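Local coordinates for protein proabylysin (PDB 4JIU) that is a zinc metallopeptidase zymogen of the minigluzincin type, probably a latent soluble peptide hydrolase whose metal is occupied by its own C terminus, at residues T41-V46 and L100-V105; M54-I59 and E87-I92; H8-D11 and Y15-P18. The protein carries 1 engineered substitution. One frame throughout, in Å; residues are numbered along the deposited sequence.

The chain opens with helix 2-13, and contact 3 closes a tight loop at its end, tying 8-11 to the segment 15-18 that leads into strand 20-23. Contact 3 is complete before contact 1 begins at strand 39-42. Contact 1 then spans the longest loop, meeting the tail after helix 88-100 only when the chain has nearly ended. Within that loop lies contact 2, which joins helix 51-67 to helix 88-100. Helix 51-67 is the common neighbour: Ile57 packs on Leu42 and Val46 of contact 1, Tyr56 on Met104 of the tail, and Phe55 and Ile59 on Ala9 of contact 3.

Contact 1: T41-V46 and L100-V105; sequences TLDPAV and LQRNMV. With ZN (zinc ion), chain B.
Asp43 and Arg102 join 41-46 to 100-105 with a salt bridge in which the flat groups stand almost perpendicular, their planes 82° apart. NH2 of Arg102 is 3.0 Å from OD2 of Asp43; the oxygen lies in the plane of the guanidinium, at its edge, whereas the nitrogen sits above the carboxylate plane. NH1 of Arg102 makes a second, weak bond to OD1 of Asp43, also 3.0 Å long. This is therefore not the coplanar two-bond pairing of many arginine-carboxylate pairs. Beside it, CB of Ala45 meets methyl CD2 of Leu100 at 4.0 Å, a small apolar touch next to the charges.

One step out, the carboxylate is pinned by backbone. With CG of Asp43 anti to the backbone N (chi1 -174°), OD1 turns back to accept from the N of Ala45 at 2.9 Å, an Asx turn, while OD2 takes a further bond from the N of Leu26. Each oxygen thus has a backbone donor as well as the arginine, which fixes the rotation of the group. On the other side, Gln101 leaves helix 88-100 with positive phi (59°) and turns the chain into the extended tail, whose Asn103 shares a backbone hydrogen bond with Ile30.

Three residues past Arg102 the tail ends at the metal: O of Val105 binds the zinc ion at 2.0 Å, alongside His60, His64 and His72. The salt bridge clasps the root of that tail, and a C-terminal carboxylate occupying what is probably the catalytic zinc is consistent with a self-blocked metallopeptidase zymogen.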
ATOM      1  N   THR A  41       5.989   5.527  -3.118  1.00 10.28           N
ATOM      2  CA  THR A  41       5.581   6.864  -3.543  1.00 10.87           C
ATOM      3  C   THR A  41       4.082   6.915  -3.618  1.00 11.26           C
ATOM      4  O   THR A  41       3.438   6.043  -4.210  1.00 12.20           O
ATOM      5  CB  THR A  41       6.229   7.165  -4.898  1.00 12.42           C
ATOM      6  OG1 THR A  41       7.660   7.106  -4.784  1.00 13.85           O
ATOM      7  CG2 THR A  41       5.861   8.572  -5.341  1.00 15.16           C
ATOM      8  N   LEU A  42       3.500   7.955  -2.993  1.00 11.94           N
ATOM      9  CA  LEU A  42       2.088   8.143  -2.886  1.00 11.38           C
ATOM     10  C   LEU A  42       1.724   9.465  -3.554  1.00 11.50           C
ATOM     11  O   LEU A  42       2.387  10.481  -3.299  1.00 12.31           O
ATOM     12  CB  LEU A  42       1.632   8.275  -1.428  1.00 13.01           C
ATOM     13  CG  LEU A  42       2.059   7.116  -0.489  1.00 12.30           C
ATOM     14  CD1 LEU A  42       1.701   7.515   0.929  1.00 15.24           C
ATOM     15  CD2 LEU A  42       1.448   5.816  -0.950  1.00 12.76           C
ATOM     16  N   ASP A  43       0.654   9.470  -4.284  1.00 11.78           N
ATOM     17  CA  ASP A  43       0.065  10.722  -4.789  1.00 12.35           C
ATOM     18  C   ASP A  43      -0.512  11.504  -3.623  1.00 12.47           C
ATOM     19  O   ASP A  43      -1.019  10.892  -2.689  1.00 13.61           O
ATOM     20  CB  ASP A  43      -1.014  10.407  -5.799  1.00 13.80           C
ATOM     21  CG  ASP A  43      -1.561  11.643  -6.453  1.00 15.52           C
ATOM     22  OD1 ASP A  43      -2.521  12.220  -5.896  1.00 17.45           O
ATOM     23  OD2 ASP A  43      -1.023  12.057  -7.502  1.00 15.92           O
ATOM     24  N   PRO A  44      -0.427  12.845  -3.614  1.00 13.20           N
ATOM     25  CA  PRO A  44      -0.959  13.590  -2.494  1.00 14.37           C
ATOM     26  C   PRO A  44      -2.415  13.299  -2.168  1.00 16.20           C
ATOM     27  O   PRO A  44      -2.821  13.468  -0.991  1.00 17.69           O
ATOM     28  CB  PRO A  44      -0.794  15.054  -2.940  1.00 17.37           C
ATOM     29  CG  PRO A  44       0.245  15.047  -3.987  1.00 17.91           C
ATOM     30  CD  PRO A  44       0.255  13.674  -4.592  1.00 13.77           C
ATOM     31  N   ALA A  45      -3.208  12.855  -3.136  1.00 16.39           N
ATOM     32  CA  ALA A  45      -4.597  12.533  -2.808  1.00 20.24           C
ATOM     33  C   ALA A  45      -4.735  11.434  -1.763  1.00 17.21           C
ATOM     34  O   ALA A  45      -5.742  11.360  -1.033  1.00 19.84           O
ATOM     35  CB  ALA A  45      -5.275  12.136  -4.104  1.00 26.00           C
ATOM     36  N   VAL A  46      -3.773  10.557  -1.676  1.00 14.87           N
ATOM     37  CA  VAL A  46      -3.846   9.498  -0.668  1.00 15.49           C
ATOM     38  C   VAL A  46      -3.975  10.076   0.727  1.00 18.82           C
ATOM     39  O   VAL A  46      -4.569   9.446   1.578  1.00 18.85           O
ATOM     40  CB  VAL A  46      -2.596   8.607  -0.795  1.00 15.53           C
ATOM     41  CG1 VAL A  46      -2.455   7.566   0.316  1.00 16.36           C
ATOM     42  CG2 VAL A  46      -2.634   7.903  -2.134  1.00 15.06           C
ATOM     43  N   LEU A 100     -11.219   8.150  -5.820  1.00 13.73           N
ATOM     44  CA  LEU A 100     -10.144   8.798  -6.524  1.00 14.21           C
ATOM     45  C   LEU A 100     -10.152   8.555  -8.024  1.00 15.25           C
ATOM     46  O   LEU A 100      -9.464   9.297  -8.736  1.00 18.10           O
ATOM     47  CB  LEU A 100      -8.785   8.364  -5.940  1.00 15.01           C
ATOM     48  CG  LEU A 100      -8.557   8.767  -4.476  1.00 15.90           C
ATOM     49  CD1 LEU A 100      -7.143   8.336  -4.055  1.00 18.22           C
ATOM     50  CD2 LEU A 100      -8.784  10.251  -4.226  1.00 23.01           C
ATOM     51  N   GLN A 101     -10.880   7.546  -8.481  1.00 14.20           N
ATOM     52  CA  GLN A 101     -11.009   7.210  -9.884  1.00 15.12           C
ATOM     53  C   GLN A 101      -9.673   6.897 -10.516  1.00 15.92           C
ATOM     54  O   GLN A 101      -9.476   7.133 -11.682  1.00 24.50           O
ATOM     55  CB  GLN A 101     -11.733   8.344 -10.629  1.00 17.07           C
ATOM     56  CG  GLN A 101     -13.147   8.524 -10.105  1.00 17.41           C
ATOM     57  CD  GLN A 101     -14.127   7.454 -10.449  1.00 16.22           C
ATOM     58  OE1 GLN A 101     -14.194   7.094 -11.666  1.00 21.12           O
ATOM     59  NE2 GLN A 101     -14.908   6.952  -9.512  1.00 16.90           N
ATOM     60  N   ARG A 102      -8.783   6.366  -9.731  1.00 15.93           N
ATOM     61  CA  ARG A 102      -7.396   6.039 -10.092  1.00 18.89           C
ATOM     62  C   ARG A 102      -7.050   4.796  -9.290  1.00 20.68           C
ATOM     63  O   ARG A 102      -7.586   4.565  -8.199  1.00 22.54           O
ATOM     64  CB  ARG A 102      -6.432   7.167  -9.739  1.00 22.94           C
ATOM     65  CG  ARG A 102      -6.851   8.573 -10.214  1.00 25.44           C
ATOM     66  CD  ARG A 102      -6.213   9.684  -9.359  1.00 31.55           C
ATOM     67  NE  ARG A 102      -4.801   9.752  -9.569  1.00 25.27           N
ATOM     68  CZ  ARG A 102      -3.943  10.603  -9.021  1.00 19.72           C
ATOM     69  NH1 ARG A 102      -4.386  11.535  -8.167  1.00 25.20           N
ATOM     70  NH2 ARG A 102      -2.697  10.415  -9.396  1.00 25.54           N
ATOM     71  N   ASN A 103      -6.138   4.028  -9.841  1.00 27.98           N
ATOM     72  CA  ASN A 103      -5.655   2.742  -9.479  1.00 29.38           C
ATOM     73  C   ASN A 103      -4.380   2.840  -8.639  1.00 26.49           C
ATOM     74  O   ASN A 103      -3.643   3.800  -8.910  1.00 19.92           O
ATOM     75  CB  ASN A 103      -5.291   1.964 -10.779  1.00 34.32           C
ATOM     76  CG  ASN A 103      -6.387   1.868 -11.797  1.00 41.15           C
ATOM     77  OD1 ASN A 103      -6.306   2.269 -12.964  1.00 49.25           O
ATOM     78  ND2 ASN A 103      -7.495   1.282 -11.339  1.00 54.39           N
ATOM     79  N   MET A 104      -3.977   1.976  -7.700  1.00 25.32           N
ATOM     80  CA  MET A 104      -2.617   1.857  -7.183  1.00 19.29           C
ATOM     81  C   MET A 104      -1.914   0.756  -7.948  1.00 18.29           C
ATOM     82  O   MET A 104      -2.662  -0.157  -8.383  1.00 25.00           O
ATOM     83  CB  MET A 104      -2.587   1.472  -5.700  0.64 20.68           C
ATOM     84  CG  MET A 104      -2.998   0.050  -5.337  0.64 19.16           C
ATOM     85  SD  MET A 104      -3.550  -0.056  -3.617  0.64 19.99           S
ATOM     86  CE  MET A 104      -5.146   0.700  -3.753  0.64 15.03           C
ATOM     87  N   VAL A 105      -0.599   0.783  -8.019  1.00 13.17           N
ATOM     88  CA  VAL A 105       0.111  -0.334  -8.653  1.00 12.82           C
ATOM     89  C   VAL A 105       0.111  -1.512  -7.670  1.00 12.30           C
ATOM     90  O   VAL A 105      -0.263  -2.649  -8.076  1.00 12.27           O
ATOM     91  CB  VAL A 105       1.522   0.116  -9.062  1.00 13.09           C
ATOM     92  CG1 VAL A 105       2.300  -1.042  -9.634  1.00 14.66           C
ATOM     93  CG2 VAL A 105       1.445   1.269 -10.063  1.00 14.82           C
ATOM     94  OXT VAL A 105       0.421  -1.352  -6.485  1.00 14.47           O
TER
HETATM   95 ZN    ZN B 201      -0.259  -3.950  -6.532  0.96 10.19          ZN

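Contact 2: M54-I59 and E87-I92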
ATOM      1  N   MET A  54      -5.955   4.480   3.643  1.00 10.68           N
ATOM      2  CA  MET A  54      -4.501   4.780   3.617  1.00 11.12           C
ATOM      3  C   MET A  54      -3.688   3.567   4.053  1.00 10.15           C
ATOM      4  O   MET A  54      -2.657   3.250   3.473  1.00 10.95           O
ATOM      5  CB  MET A  54      -4.202   5.954   4.561  1.00 12.16           C
ATOM      6  CG  MET A  54      -4.715   7.278   4.106  0.56 15.57           C
ATOM      7  SD  MET A  54      -4.157   8.667   5.139  0.56 18.80           S
ATOM      8  CE  MET A  54      -5.600   8.829   6.175  0.56 31.43           C
ATOM      9  N   PHE A  55      -4.151   2.931   5.132  1.00  9.84           N
ATOM     10  CA  PHE A  55      -3.448   1.757   5.633  1.00  9.60           C
ATOM     11  C   PHE A  55      -3.439   0.653   4.567  1.00  9.30           C
ATOM     12  O   PHE A  55      -2.433  -0.027   4.404  1.00 10.03           O
ATOM     13  CB  PHE A  55      -4.089   1.255   6.932  1.00 10.31           C
ATOM     14  CG  PHE A  55      -3.189   0.357   7.743  1.00 10.49           C
ATOM     15  CD1 PHE A  55      -1.943   0.806   8.192  1.00 12.85           C
ATOM     16  CD2 PHE A  55      -3.606  -0.937   8.067  1.00 12.58           C
ATOM     17  CE1 PHE A  55      -1.157   0.009   8.963  1.00 14.70           C
ATOM     18  CE2 PHE A  55      -2.782  -1.729   8.887  1.00 12.21           C
ATOM     19  CZ  PHE A  55      -1.573  -1.250   9.310  1.00 13.55           C
ATOM     20  N   TYR A  56      -4.563   0.456   3.872  1.00  9.30           N
ATOM     21  CA  TYR A  56      -4.580  -0.530   2.791  1.00  9.05           C
ATOM     22  C   TYR A  56      -3.489  -0.263   1.787  1.00  8.84           C
ATOM     23  O   TYR A  56      -2.800  -1.138   1.318  1.00  9.39           O
ATOM     24  CB  TYR A  56      -5.991  -0.630   2.138  1.00  9.75           C
ATOM     25  CG  TYR A  56      -5.894  -1.598   0.992  1.00  9.89           C
ATOM     26  CD1 TYR A  56      -5.850  -2.972   1.264  1.00 11.20           C
ATOM     27  CD2 TYR A  56      -5.731  -1.243  -0.319  1.00 10.83           C
ATOM     28  CE1 TYR A  56      -5.726  -3.875   0.272  1.00 11.44           C
ATOM     29  CE2 TYR A  56      -5.535  -2.141  -1.317  1.00 11.38           C
ATOM     30  CZ  TYR A  56      -5.529  -3.488  -1.029  1.00 10.70           C
ATOM     31  OH  TYR A  56      -5.365  -4.436  -2.000  1.00 13.37           O
ATOM     32  N   ILE A  57      -3.411   1.001   1.314  1.00  9.24           N
ATOM     33  CA  ILE A  57      -2.406   1.330   0.321  1.00  9.30           C
ATOM     34  C   ILE A  57      -1.002   0.989   0.818  1.00  9.14           C
ATOM     35  O   ILE A  57      -0.208   0.420   0.077  1.00  9.77           O
ATOM     36  CB  ILE A  57      -2.538   2.807  -0.121  1.00  9.91           C
ATOM     37  CG1 ILE A  57      -3.874   3.019  -0.848  1.00 11.99           C
ATOM     38  CG2 ILE A  57      -1.340   3.213  -0.955  1.00 11.88           C
ATOM     39  CD1 ILE A  57      -4.240   4.431  -1.051  1.00 14.64           C
ATOM     40  N   LEU A  58      -0.684   1.383   2.044  1.00  9.35           N
ATOM     41  CA  LEU A  58       0.621   1.081   2.598  1.00  9.23           C
ATOM     42  C   LEU A  58       0.865  -0.405   2.673  1.00  8.96           C
ATOM     43  O   LEU A  58       1.964  -0.884   2.356  1.00 10.07           O
ATOM     44  CB  LEU A  58       0.782   1.755   3.957  1.00 10.93           C
ATOM     45  CG  LEU A  58       0.890   3.279   3.903  1.00 11.85           C
ATOM     46  CD1 LEU A  58       0.943   3.837   5.320  1.00 16.53           C
ATOM     47  CD2 LEU A  58       2.078   3.778   3.134  1.00 13.65           C
ATOM     48  N   ILE A  59      -0.111  -1.182   3.159  1.00  9.13           N
ATOM     49  CA  ILE A  59       0.014  -2.624   3.250  1.00  8.89           C
ATOM     50  C   ILE A  59       0.178  -3.227   1.862  1.00  8.51           C
ATOM     51  O   ILE A  59       1.036  -4.132   1.711  1.00  9.51           O
ATOM     52  CB  ILE A  59      -1.166  -3.219   4.018  1.00  9.36           C
ATOM     53  CG1 ILE A  59      -1.109  -2.937   5.526  1.00 10.34           C
ATOM     54  CG2 ILE A  59      -1.317  -4.715   3.734  1.00 10.08           C
ATOM     55  CD1 ILE A  59      -0.039  -3.706   6.267  1.00 11.26           C
ATOM     56  N   GLU A  87     -12.567 -11.106   1.700  1.00 14.32           N
ATOM     57  CA  GLU A  87     -13.000 -10.185   0.693  1.00 15.38           C
ATOM     58  C   GLU A  87     -12.684  -8.730   1.008  1.00 15.23           C
ATOM     59  O   GLU A  87     -13.009  -7.835   0.201  1.00 14.88           O
ATOM     60  CB  GLU A  87     -14.496 -10.402   0.397  1.00 18.59           C
ATOM     61  CG  GLU A  87     -14.753 -11.840  -0.094  1.00 27.60           C
ATOM     62  CD  GLU A  87     -16.128 -12.269   0.387  1.00 46.27           C
ATOM     63  OE1 GLU A  87     -16.516 -11.668   1.429  1.00 72.53           O
ATOM     64  OE2 GLU A  87     -16.774 -13.156  -0.203  1.00 43.75           O
ATOM     65  N   ARG A  88     -12.057  -8.459   2.127  1.00 12.69           N
ATOM     66  CA  ARG A  88     -11.921  -7.030   2.555  1.00 12.99           C
ATOM     67  C   ARG A  88     -10.977  -6.245   1.663  1.00 12.45           C
ATOM     68  O   ARG A  88     -11.279  -5.080   1.413  1.00 12.90           O
ATOM     69  CB  ARG A  88     -11.457  -6.976   4.021  1.00 12.88           C
ATOM     70  CG  ARG A  88     -11.460  -5.574   4.618  1.00 13.48           C
ATOM     71  CD  ARG A  88     -12.857  -5.011   4.667  1.00 15.19           C
ATOM     72  NE  ARG A  88     -12.963  -3.835   5.520  1.00 13.39           N
ATOM     73  CZ  ARG A  88     -14.101  -3.312   5.846  1.00 13.68           C
ATOM     74  NH1 ARG A  88     -15.239  -3.854   5.436  1.00 15.32           N
ATOM     75  NH2 ARG A  88     -14.125  -2.244   6.588  1.00 15.10           N
ATOM     76  N   ALA A  89      -9.859  -6.806   1.184  1.00 11.81           N
ATOM     77  CA  ALA A  89      -8.984  -5.979   0.346  1.00 11.82           C
ATOM     78  C   ALA A  89      -9.680  -5.469  -0.877  1.00 12.34           C
ATOM     79  O   ALA A  89      -9.536  -4.319  -1.280  1.00 13.47           O
ATOM     80  CB  ALA A  89      -7.785  -6.822  -0.131  1.00 12.97           C
ATOM     81  N   LYS A  90     -10.477  -6.315  -1.536  1.00 12.83           N
ATOM     82  CA  LYS A  90     -11.160  -5.856  -2.741  1.00 14.66           C
ATOM     83  C   LYS A  90     -12.211  -4.829  -2.381  1.00 13.44           C
ATOM     84  O   LYS A  90     -12.426  -3.919  -3.174  1.00 14.74           O
ATOM     85  CB  LYS A  90     -11.727  -7.056  -3.495  1.00 22.10           C
ATOM     86  CG  LYS A  90     -10.668  -7.810  -4.313  1.00 30.57           C
ATOM     87  CD  LYS A  90     -10.146  -6.988  -5.507  1.00 39.99           C
ATOM     88  CE  LYS A  90      -8.718  -7.368  -5.882  1.00 36.99           C
ATOM     89  NZ  LYS A  90      -8.084  -6.421  -6.843  1.00 37.36           N
ATOM     90  N   GLU A  91     -12.879  -4.933  -1.257  1.00 13.92           N
ATOM     91  CA  GLU A  91     -13.859  -3.944  -0.800  1.00 13.73           C
ATOM     92  C   GLU A  91     -13.171  -2.573  -0.612  1.00 12.66           C
ATOM     93  O   GLU A  91     -13.658  -1.517  -1.041  1.00 14.10           O
ATOM     94  CB  GLU A  91     -14.540  -4.357   0.478  1.00 15.80           C
ATOM     95  CG  GLU A  91     -15.498  -3.371   1.088  1.00 18.96           C
ATOM     96  CD  GLU A  91     -16.571  -2.842   0.166  1.00 25.23           C
ATOM     97  OE1 GLU A  91     -17.021  -3.640  -0.697  1.00 31.45           O
ATOM     98  OE2 GLU A  91     -16.922  -1.641   0.362  1.00 29.02           O
ATOM     99  N   ILE A  92     -12.022  -2.563   0.043  1.00 12.27           N
ATOM    100  CA  ILE A  92     -11.318  -1.296   0.267  1.00 11.92           C
ATOM    101  C   ILE A  92     -10.796  -0.768  -1.057  1.00 11.52           C
ATOM    102  O   ILE A  92     -10.842   0.441  -1.315  1.00 12.62           O
ATOM    103  CB  ILE A  92     -10.255  -1.468   1.346  1.00 12.05           C
ATOM    104  CG1 ILE A  92     -10.858  -1.872   2.685  1.00 14.56           C
ATOM    105  CG2 ILE A  92      -9.414  -0.206   1.458  1.00 14.68           C
ATOM    106  CD1 ILE A  92     -12.001  -1.044   3.247  1.00 17.51           C
TER
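Helix 51-67 carries the HExxH zinc-binding sequence of His60, Glu61 and His64, and one turn ahead of it Tyr56 reaches across to Ala89 and Ile92 on helix 88-100. Between 54-59 and 87-92 the backbones are nearest at Tyr56 and Ile92, whose CA atoms are 7.2 Å apart.

Contact starts at the base of the tyrosine. Its CB meets methyl CG2 of Ile92 at 3.5 Å, and the same methyl lies 3.8 Å from CG of Tyr56, approaching the ring obliquely. The two side chains run antiparallel as they pass, so that the methyl comes alongside the CB-CG bond of the tyrosine. Ile92 turns CG2 toward the ring by setting it anti to its own backbone N, with CG1 on the other branch (chi1 -62°) leading CD1 away from the tyrosine.

Further along the ring Ala89 takes over. Its CB is 3.6 Å from CE1 of Tyr56 and 3.9 Å from OH of Tyr56, so this one methyl rests against the outer part of the ring and its hydroxyl. The carbonyl O of Ala89 hangs over one face, 4.0 Å above the ring plane and shifted toward the rim. Phe84 stacks edge-to-face with the tyrosine, and Trp77 and Val80 of helix 74-80 pack on it too, which leaves the ring little freedom to swing.

The buried phenol ends in polar company: OH of Tyr56 hydrogen-bonds with OE1 of Glu93 and with ND1 of His60, whose NE2 binds the zinc ion. Ala89 and Ile92 thus brace a second-shell residue, and the Glu93-Tyr56-His60 chain probably helps hold the imidazole in orientation. Second-shell support of a metal-bound histidine through its other ring nitrogen is a recurrent feature of zinc sites such as this HExxH one.

Contact 3: H8-D11 and Y15-P18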
ATOM      1  N   HIS A   8       3.382   0.778  11.837  1.00 15.40           N
ATOM      2  CA  HIS A   8       2.419  -0.273  12.217  1.00 15.60           C
ATOM      3  C   HIS A   8       2.350  -1.337  11.129  1.00 14.62           C
ATOM      4  O   HIS A   8       2.257  -2.520  11.450  1.00 16.58           O
ATOM      5  CB  HIS A   8       1.029   0.329  12.467  1.00 20.30           C
ATOM      6  CG  HIS A   8       0.884   1.140  13.695  1.00 23.93           C
ATOM      7  ND1 HIS A   8       1.201   0.673  14.941  1.00 27.68           N
ATOM      8  CD2 HIS A   8       0.426   2.403  13.867  1.00 26.99           C
ATOM      9  CE1 HIS A   8       0.960   1.616  15.845  1.00 27.86           C
ATOM     10  NE2 HIS A   8       0.487   2.678  15.217  1.00 32.20           N
ATOM     11  N   ALA A   9       2.351  -0.957   9.872  1.00 13.95           N
ATOM     12  CA  ALA A   9       2.307  -1.920   8.778  1.00 13.62           C
ATOM     13  C   ALA A   9       3.522  -2.810   8.750  1.00 14.13           C
ATOM     14  O   ALA A   9       3.405  -4.032   8.572  1.00 14.88           O
ATOM     15  CB  ALA A   9       2.135  -1.139   7.463  1.00 14.87           C
ATOM     16  N   LYS A  10       4.723  -2.235   8.919  1.00 13.88           N
ATOM     17  CA  LYS A  10       5.939  -3.059   8.996  1.00 13.48           C
ATOM     18  C   LYS A  10       5.881  -4.013  10.153  1.00 13.74           C
ATOM     19  O   LYS A  10       6.311  -5.167  10.014  1.00 16.14           O
ATOM     20  CB  LYS A  10       7.131  -2.101   9.120  1.00 14.95           C
ATOM     21  CG  LYS A  10       7.472  -1.322   7.874  1.00 15.71           C
ATOM     22  CD  LYS A  10       8.485  -0.246   8.112  1.00 19.59           C
ATOM     23  CE  LYS A  10       9.714  -0.737   8.810  1.00 19.65           C
ATOM     24  NZ  LYS A  10      10.647   0.399   9.012  1.00 20.03           N
ATOM     25  N   ASP A  11       5.367  -3.600  11.289  1.00 14.04           N
ATOM     26  CA  ASP A  11       5.289  -4.492  12.463  1.00 15.94           C
ATOM     27  C   ASP A  11       4.367  -5.671  12.196  1.00 15.69           C
ATOM     28  O   ASP A  11       4.683  -6.833  12.514  1.00 19.55           O
ATOM     29  CB  ASP A  11       4.890  -3.674  13.675  1.00 19.42           C
ATOM     30  CG  ASP A  11       5.956  -2.757  14.231  1.00 24.16           C
ATOM     31  OD1 ASP A  11       7.151  -2.745  13.833  1.00 30.49           O
ATOM     32  OD2 ASP A  11       5.622  -1.957  15.129  1.00 29.58           O
ATOM     33  N   TYR A  15       8.279  -6.899   8.751  1.00 14.62           N
ATOM     34  CA  TYR A  15       9.136  -6.447   7.638  1.00 13.35           C
ATOM     35  C   TYR A  15       9.975  -5.247   8.076  1.00 12.82           C
ATOM     36  O   TYR A  15       9.515  -4.127   7.812  1.00 15.42           O
ATOM     37  CB  TYR A  15       8.284  -6.075   6.453  1.00 14.34           C
ATOM     38  CG  TYR A  15       9.050  -5.943   5.164  1.00 14.26           C
ATOM     39  CD1 TYR A  15       9.831  -6.974   4.654  1.00 15.31           C
ATOM     40  CD2 TYR A  15       8.997  -4.789   4.408  1.00 15.43           C
ATOM     41  CE1 TYR A  15      10.522  -6.851   3.470  1.00 13.43           C
ATOM     42  CE2 TYR A  15       9.666  -4.655   3.215  1.00 15.13           C
ATOM     43  CZ  TYR A  15      10.453  -5.686   2.735  1.00 13.11           C
ATOM     44  OH  TYR A  15      11.100  -5.511   1.532  1.00 14.23           O
ATOM     45  N   GLN A  16      11.114  -5.495   8.631  1.00 13.11           N
ATOM     46  CA  GLN A  16      11.939  -4.424   9.181  1.00 14.24           C
ATOM     47  C   GLN A  16      12.971  -4.048   8.167  1.00 13.70           C
ATOM     48  O   GLN A  16      14.085  -4.607   8.124  1.00 16.51           O
ATOM     49  CB  GLN A  16      12.521  -4.832  10.517  1.00 18.15           C
ATOM     50  CG  GLN A  16      11.480  -5.108  11.622  1.00 21.68           C
ATOM     51  CD  GLN A  16      10.425  -4.054  11.813  1.00 20.69           C
ATOM     52  OE1 GLN A  16      10.673  -2.841  11.842  1.00 27.70           O
ATOM     53  NE2 GLN A  16       9.168  -4.495  11.983  1.00 29.93           N
ATOM     54  N   ARG A  17      12.572  -3.148   7.326  1.00 14.28           N
ATOM     55  CA  ARG A  17      13.375  -2.559   6.277  1.00 13.38           C
ATOM     56  C   ARG A  17      13.106  -1.060   6.337  1.00 13.23           C
ATOM     57  O   ARG A  17      11.934  -0.684   6.534  1.00 13.51           O
ATOM     58  CB  ARG A  17      12.992  -3.050   4.916  1.00 13.12           C
ATOM     59  CG  ARG A  17      13.741  -2.486   3.739  1.00 13.22           C
ATOM     60  CD  ARG A  17      13.158  -3.075   2.450  1.00 12.78           C
ATOM     61  NE  ARG A  17      13.865  -2.552   1.278  1.00 12.44           N
ATOM     62  CZ  ARG A  17      13.611  -2.929   0.040  1.00 12.39           C
ATOM     63  NH1 ARG A  17      12.623  -3.768  -0.183  1.00 12.75           N
ATOM     64  NH2 ARG A  17      14.289  -2.453  -0.978  1.00 13.01           N
ATOM     65  N   PRO A  18      14.094  -0.224   6.095  1.00 13.40           N
ATOM     66  CA  PRO A  18      13.908   1.238   6.176  1.00 13.98           C
ATOM     67  C   PRO A  18      13.267   1.834   4.938  1.00 12.24           C
ATOM     68  O   PRO A  18      13.833   2.645   4.215  1.00 13.84           O
ATOM     69  CB  PRO A  18      15.354   1.740   6.374  1.00 16.20           C
ATOM     70  CG  PRO A  18      16.160   0.761   5.620  1.00 17.83           C
ATOM     71  CD  PRO A  18      15.518  -0.559   5.949  1.00 15.18           C
TER
HETATM   72  O   HOH W   1       8.552  -0.884  12.408  1.00 33.32           O
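Lys10 lies along the backbone of Tyr15 to Arg17 and touches a carbonyl at nearly every step. Its CB is 3.4 Å from O of Tyr15, and CG keeps beside the same oxygen. CD lies near both the O of Tyr15 and the O of Arg17, which sit on the same side of the chain; a bend there (chi3 52°) swings CE to 3.2 Å from O of Arg17, with OE1 of Gln16 also near that carbon. The amine NZ finally donates to O of Arg17 at 3.0 Å, from above the carbonyl plane, 48° out of it. An alanine here has no ammonium group to give, and the carbonyl of Arg17 would probably be left without this donor and 15-18 held less firmly against the helix.

The backbone of Lys10 contributes as well. Its O accepts from N of Tyr15 at 2.9 Å, a bond from residue i+5 back to residue i, the kind of closure seen where an alpha helix finishes; here it turns the end of helix 2-13 into the link to strand 20-23. Next to it, NE2 of Gln16 donates to the anti lone pair of OD1 of Asp11 at 3.2 Å, somewhat bent at 143°, with carboxylate and amide planes well out of parallel. A water 2.7 Å from that OD1 of Asp11 bridges it to OE1 of Gln16.

On the Tyr15 side, the phenol OH accepts from NH1 of Arg17 at 2.9 Å, lying close to the guanidinium plane, while NH2 of Arg17 reaches O of Phe35.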